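Local coordinates for RNA methyltransferase, TrmH family (Porphyromonas gingivalis, PDB 2I6D), which probably binds RNA and methylates it, using S-adenosylmethionine, through a knotted SPOUT-type domain, at residues Y43-L48 and H62-V67; E38-Y43 and A89-P94. All blocks are in the same frame, centred on the assembly; numbering follows the deposited sequence.

In the fold
Both contacts lie on the same side of the chain's centre, their own centres about 9 Å apart, and both reach one mixed four-stranded sheet whose order is 27-31, 87-92, 45-51, 65-69. Interaction 1 pairs the last two strands in that order; interaction 2 lays the end of helix 33-39 and the following loop against strand 87-92. Along the chain, interaction 1 is nested inside the loop closed by interaction 2; Tyr43 ends 38-43 and begins 43-48 but makes contact only in interaction 2. Strands 45-51 and 87-92 join them directly, with Cys45 packed on Phe91. Together they build part of a domain that probably binds the substrate, and Tyr43 carries the contact on toward the methyltransferase part.

Interaction 1. Residues Y43-L48 and H62-V67; sequences YRCRML and HDAEVV
Arg44 reaches across to His62 and Asp63 just ahead of a parallel strand pair, the two strands of the beta-alpha-beta unit made by strand 45-51, helix 52-56 and strand 65-69. His62 contributes its carbonyl oxygen, which lies over one face of the Arg44 guanidinium. Asp63 is gripped twice. Its OD2 takes NH1 of Arg44 at 3.0 Å in a salt bridge, nearly straight at 165°, through the anti lone pair and in the guanidinium plane, although the carboxylate itself is turned 74° from that plane. NH2 of Arg44 gives a second bond, 3.0 Å to Asp63 O, and also bonds Cys45 O on its own segment, so the guanidinium bridges the two backbones. A bend at chi2 (-68°) turns the end of the arginine toward Asp63.

Ala64 points its methyl toward 43-48: CB sits 3.4 Å from Cys45 O and also touches the Cys45 sulfur. With Glu65 the regular pairing begins, its N bonding Arg46 O at 3.0 Å. Arg46 and Met47 both face Val90 on the other side of their strand, a classic beta bulge, while the Arg46 side chain leads away to a salt bridge with Glu25. The side chains of Glu65 and selenomethionine Met47 run side by side, with Met47 CE 3.8 Å from Glu65 OE2. Glu65 O then accepts Leu48 N at 2.8 Å.

Val66 and Leu48 put their side chains on the opposite face of the sheet from Met47 and Glu65, and both pack on Leu55 of the connecting helix. The pairing continues at Val67, whose N meets Leu48 O at 2.9 Å.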
# COMPACT_ATOMS: atom_id res chain seq x y z
N TYR A 43 -2.43 -12.89 5.85
CA TYR A 43 -2.44 -12.12 7.08
C TYR A 43 -3.02 -12.98 8.15
O TYR A 43 -3.79 -13.88 7.86
CB TYR A 43 -3.29 -10.83 6.94
CG TYR A 43 -2.61 -9.84 6.06
CD1 TYR A 43 -1.76 -8.86 6.59
CD2 TYR A 43 -2.76 -9.92 4.67
CE1 TYR A 43 -1.10 -7.98 5.77
CE2 TYR A 43 -2.09 -9.06 3.83
CZ TYR A 43 -1.27 -8.08 4.39
OH TYR A 43 -0.61 -7.21 3.55
N ARG A 44 -2.62 -12.70 9.39
CA ARG A 44 -3.05 -13.48 10.53
C ARG A 44 -4.37 -12.91 11.01
O ARG A 44 -4.41 -11.81 11.54
CB ARG A 44 -2.02 -13.37 11.64
CG ARG A 44 -1.84 -14.61 12.47
CD ARG A 44 -3.05 -14.89 13.30
NE ARG A 44 -2.81 -15.99 14.24
CZ ARG A 44 -3.72 -16.46 15.09
NH1 ARG A 44 -3.40 -17.47 15.93
NH2 ARG A 44 -4.95 -15.93 15.12
N CYS A 45 -5.44 -13.68 10.86
CA CYS A 45 -6.76 -13.22 11.27
C CYS A 45 -7.02 -13.47 12.77
O CYS A 45 -6.88 -14.59 13.26
CB CYS A 45 -7.84 -13.85 10.39
SG CYS A 45 -9.49 -13.27 10.84
N ARG A 46 -7.38 -12.40 13.48
CA ARG A 46 -7.65 -12.36 14.92
C ARG A 46 -9.15 -12.52 15.20
O ARG A 46 -9.58 -13.11 16.19
CB ARG A 46 -7.18 -10.97 15.40
CG ARG A 46 -7.13 -10.68 16.89
CD ARG A 46 -6.32 -9.39 17.11
NE ARG A 46 -6.60 -8.73 18.38
CZ ARG A 46 -5.89 -7.72 18.88
NH1 ARG A 46 -6.21 -7.20 20.06
NH2 ARG A 46 -4.85 -7.24 18.22
N MSE A 47 -9.95 -11.91 14.31
CA MSE A 47 -11.39 -11.84 14.50
C MSE A 47 -12.07 -11.74 13.13
O MSE A 47 -11.56 -11.09 12.22
CB MSE A 47 -11.73 -10.62 15.35
CG MSE A 47 -13.19 -10.26 15.39
SE MSE A 47 -13.58 -8.95 16.83
CE MSE A 47 -14.01 -10.21 18.24
N LEU A 48 -13.21 -12.41 13.01
CA LEU A 48 -13.99 -12.40 11.76
C LEU A 48 -15.46 -12.33 12.15
O LEU A 48 -15.96 -13.18 12.87
CB LEU A 48 -13.70 -13.65 10.94
CG LEU A 48 -14.34 -13.70 9.55
CD1 LEU A 48 -13.81 -12.57 8.65
CD2 LEU A 48 -14.09 -15.07 8.91
N HIS A 62 -7.88 -20.15 11.07
CA HIS A 62 -7.41 -20.93 12.21
C HIS A 62 -7.16 -20.01 13.41
O HIS A 62 -6.48 -18.97 13.32
CB HIS A 62 -6.19 -21.79 11.85
CG HIS A 62 -6.52 -23.23 11.59
ND1 HIS A 62 -6.72 -23.74 10.32
CD2 HIS A 62 -6.69 -24.28 12.44
CE1 HIS A 62 -6.99 -25.03 10.40
NE2 HIS A 62 -6.98 -25.38 11.67
N ASP A 63 -7.77 -20.38 14.53
CA ASP A 63 -7.57 -19.66 15.79
C ASP A 63 -8.00 -18.19 15.77
O ASP A 63 -7.30 -17.32 16.28
CB ASP A 63 -6.11 -19.77 16.24
CG ASP A 63 -5.94 -19.48 17.72
OD1 ASP A 63 -6.75 -20.00 18.52
OD2 ASP A 63 -5.02 -18.72 18.08
N ALA A 64 -9.16 -17.91 15.18
CA ALA A 64 -9.72 -16.57 15.24
C ALA A 64 -11.02 -16.60 16.03
O ALA A 64 -11.68 -17.62 16.13
CB ALA A 64 -9.95 -16.01 13.83
N GLU A 65 -11.37 -15.46 16.62
CA GLU A 65 -12.71 -15.28 17.14
C GLU A 65 -13.68 -14.97 15.99
O GLU A 65 -13.58 -13.91 15.34
CB GLU A 65 -12.74 -14.19 18.19
CG GLU A 65 -14.10 -14.01 18.78
CD GLU A 65 -14.04 -13.62 20.22
OE1 GLU A 65 -14.98 -13.99 20.95
OE2 GLU A 65 -13.04 -12.97 20.62
N VAL A 66 -14.61 -15.89 15.75
CA VAL A 66 -15.57 -15.78 14.67
C VAL A 66 -16.95 -15.55 15.26
O VAL A 66 -17.41 -16.32 16.11
CB VAL A 66 -15.56 -17.06 13.80
CG1 VAL A 66 -16.61 -16.97 12.71
CG2 VAL A 66 -14.17 -17.25 13.19
N VAL A 67 -17.60 -14.46 14.84
CA VAL A 67 -18.92 -14.11 15.40
C VAL A 67 -19.89 -14.09 14.25
O VAL A 67 -19.71 -13.30 13.34
CB VAL A 67 -18.96 -12.73 16.12
CG1 VAL A 67 -20.33 -12.49 16.76
CG2 VAL A 67 -17.85 -12.61 17.20

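Interaction 2. Residues E38-Y43 and A89-P94; sequences EMLPFY and AVFDLP
Met39 O receives Phe42 N at 3.0 Å, an i to i+3 bond that curls the chain after helix 33-39, and the edge of the Tyr43 ring also comes up to this oxygen, with CD2 3.4 Å away. The same peptide meets the opposing strand: Met39 C lies 4.1 Å from CZ of Phe91. That phenyl ring is the centre of the contact; Tyr43 CB and the Met39 carbonyl carbon lie to one side of its plane, and Leu40 meets its edge. Leu40 crosses it at about a right angle and brings its CD2 branch to within 3.7 Å of Phe91 CE1. On the CD1 side, CB of Tyr43 presses in at 3.4 Å from Phe91 CD1. The two aromatic rings are neither stacked nor edge-to-face; their planes stand 54° apart with centroids separated by 5.8 Å, and the nearest approach is through the tyrosine methylene.

In Tyr43 the ring lies anti to the carbonyl carbon (chi1 -71°), which swings it across the direction of strand 87-92 and brings its edge to Pro94, with Tyr43 CE1 3.7 Å from Pro94 CG. Asp92 O also lies near the plane of the tyrosine ring. The hydroxyl of Tyr43 is hydrogen-bonded to Leu154 O, a tie to the methyltransferase part of the chain.

The cluster is an apolar contact between the end of helix 33-39 and one face of the sheet. Phe91 also rests on Val30 of strand 27-31 and Cys45 of strand 45-51, the two neighbours of its own strand, while Val90, one residue before it, packs on Phe12 and Leu13 of helix 7-15.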
# COMPACT_ATOMS: atom_id res chain seq x y z
N GLU A 38 -9.54 -12.39 -0.29
CA GLU A 38 -8.22 -12.34 -0.87
C GLU A 38 -7.07 -12.22 0.12
O GLU A 38 -5.97 -12.73 -0.14
CB GLU A 38 -8.10 -11.25 -1.91
CG GLU A 38 -6.88 -11.50 -2.78
CD GLU A 38 -7.10 -11.17 -4.21
OE1 GLU A 38 -8.14 -10.53 -4.51
OE2 GLU A 38 -6.23 -11.57 -5.03
N MSE A 39 -7.31 -11.55 1.25
CA MSE A 39 -6.21 -11.27 2.17
C MSE A 39 -6.05 -12.32 3.30
O MSE A 39 -5.00 -12.41 3.94
CB MSE A 39 -6.33 -9.85 2.73
CG MSE A 39 -6.34 -8.74 1.67
SE MSE A 39 -6.67 -6.96 2.50
CE MSE A 39 -5.04 -6.81 3.61
N LEU A 40 -7.09 -13.14 3.52
CA LEU A 40 -7.01 -14.22 4.53
C LEU A 40 -5.76 -15.11 4.46
O LEU A 40 -5.16 -15.40 5.49
CB LEU A 40 -8.29 -15.09 4.56
CG LEU A 40 -9.43 -14.55 5.42
CD1 LEU A 40 -10.77 -15.24 5.06
CD2 LEU A 40 -9.13 -14.66 6.93
N PRO A 41 -5.39 -15.59 3.26
CA PRO A 41 -4.20 -16.46 3.17
C PRO A 41 -2.88 -15.77 3.50
O PRO A 41 -1.85 -16.44 3.64
CB PRO A 41 -4.18 -16.89 1.70
CG PRO A 41 -5.57 -16.65 1.20
CD PRO A 41 -6.04 -15.42 1.94
N PHE A 42 -2.89 -14.45 3.62
CA PHE A 42 -1.61 -13.71 3.71
C PHE A 42 -1.40 -12.92 5.01
O PHE A 42 -0.34 -12.31 5.23
CB PHE A 42 -1.49 -12.77 2.52
CG PHE A 42 -1.48 -13.49 1.21
CD1 PHE A 42 -0.34 -14.14 0.77
CD2 PHE A 42 -2.64 -13.55 0.45
CE1 PHE A 42 -0.35 -14.84 -0.44
CE2 PHE A 42 -2.66 -14.23 -0.77
CZ PHE A 42 -1.51 -14.88 -1.21
N TYR A 43 -2.43 -12.89 5.85
CA TYR A 43 -2.44 -12.12 7.08
C TYR A 43 -3.02 -12.98 8.15
O TYR A 43 -3.79 -13.88 7.86
CB TYR A 43 -3.29 -10.83 6.94
CG TYR A 43 -2.61 -9.84 6.06
CD1 TYR A 43 -1.76 -8.86 6.59
CD2 TYR A 43 -2.76 -9.92 4.67
CE1 TYR A 43 -1.10 -7.98 5.77
CE2 TYR A 43 -2.09 -9.06 3.83
CZ TYR A 43 -1.27 -8.08 4.39
OH TYR A 43 -0.61 -7.21 3.55
N ALA A 89 -13.11 -8.29 9.00
CA ALA A 89 -12.03 -9.11 9.56
C ALA A 89 -11.06 -8.21 10.31
O ALA A 89 -10.86 -7.06 9.93
CB ALA A 89 -11.28 -9.87 8.41
N VAL A 90 -10.44 -8.74 11.36
CA VAL A 90 -9.35 -8.04 11.99
C VAL A 90 -8.11 -8.91 11.78
O VAL A 90 -8.13 -10.10 12.12
CB VAL A 90 -9.59 -7.80 13.50
CG1 VAL A 90 -8.34 -7.15 14.11
CG2 VAL A 90 -10.82 -6.88 13.72
N PHE A 91 -7.07 -8.31 11.21
CA PHE A 91 -5.80 -9.00 10.96
C PHE A 91 -4.72 -8.37 11.79
O PHE A 91 -4.79 -7.17 12.10
CB PHE A 91 -5.38 -8.86 9.50
CG PHE A 91 -6.29 -9.56 8.53
CD1 PHE A 91 -6.30 -10.96 8.45
CD2 PHE A 91 -7.09 -8.83 7.66
CE1 PHE A 91 -7.15 -11.62 7.53
CE2 PHE A 91 -7.91 -9.48 6.72
CZ PHE A 91 -7.94 -10.87 6.67
N ASP A 92 -3.69 -9.16 12.11
CA ASP A 92 -2.48 -8.64 12.69
C ASP A 92 -1.76 -7.73 11.70
O ASP A 92 -1.59 -8.07 10.51
CB ASP A 92 -1.52 -9.78 13.04
CG ASP A 92 -1.92 -10.53 14.30
OD1 ASP A 92 -2.90 -10.14 14.97
OD2 ASP A 92 -1.20 -11.50 14.61
N LEU A 93 -1.31 -6.59 12.20
CA LEU A 93 -0.40 -5.74 11.48
C LEU A 93 0.91 -6.54 11.31
O LEU A 93 1.42 -7.09 12.29
CB LEU A 93 -0.18 -4.48 12.32
CG LEU A 93 0.05 -3.11 11.72
CD1 LEU A 93 -1.00 -2.77 10.70
CD2 LEU A 93 0.03 -2.08 12.85
N PRO A 94 1.43 -6.65 10.07
CA PRO A 94 2.64 -7.40 9.81
C PRO A 94 3.76 -6.90 10.71
O PRO A 94 3.86 -5.70 10.96
CB PRO A 94 2.98 -7.08 8.36
CG PRO A 94 1.73 -6.67 7.76
CD PRO A 94 0.87 -6.07 8.84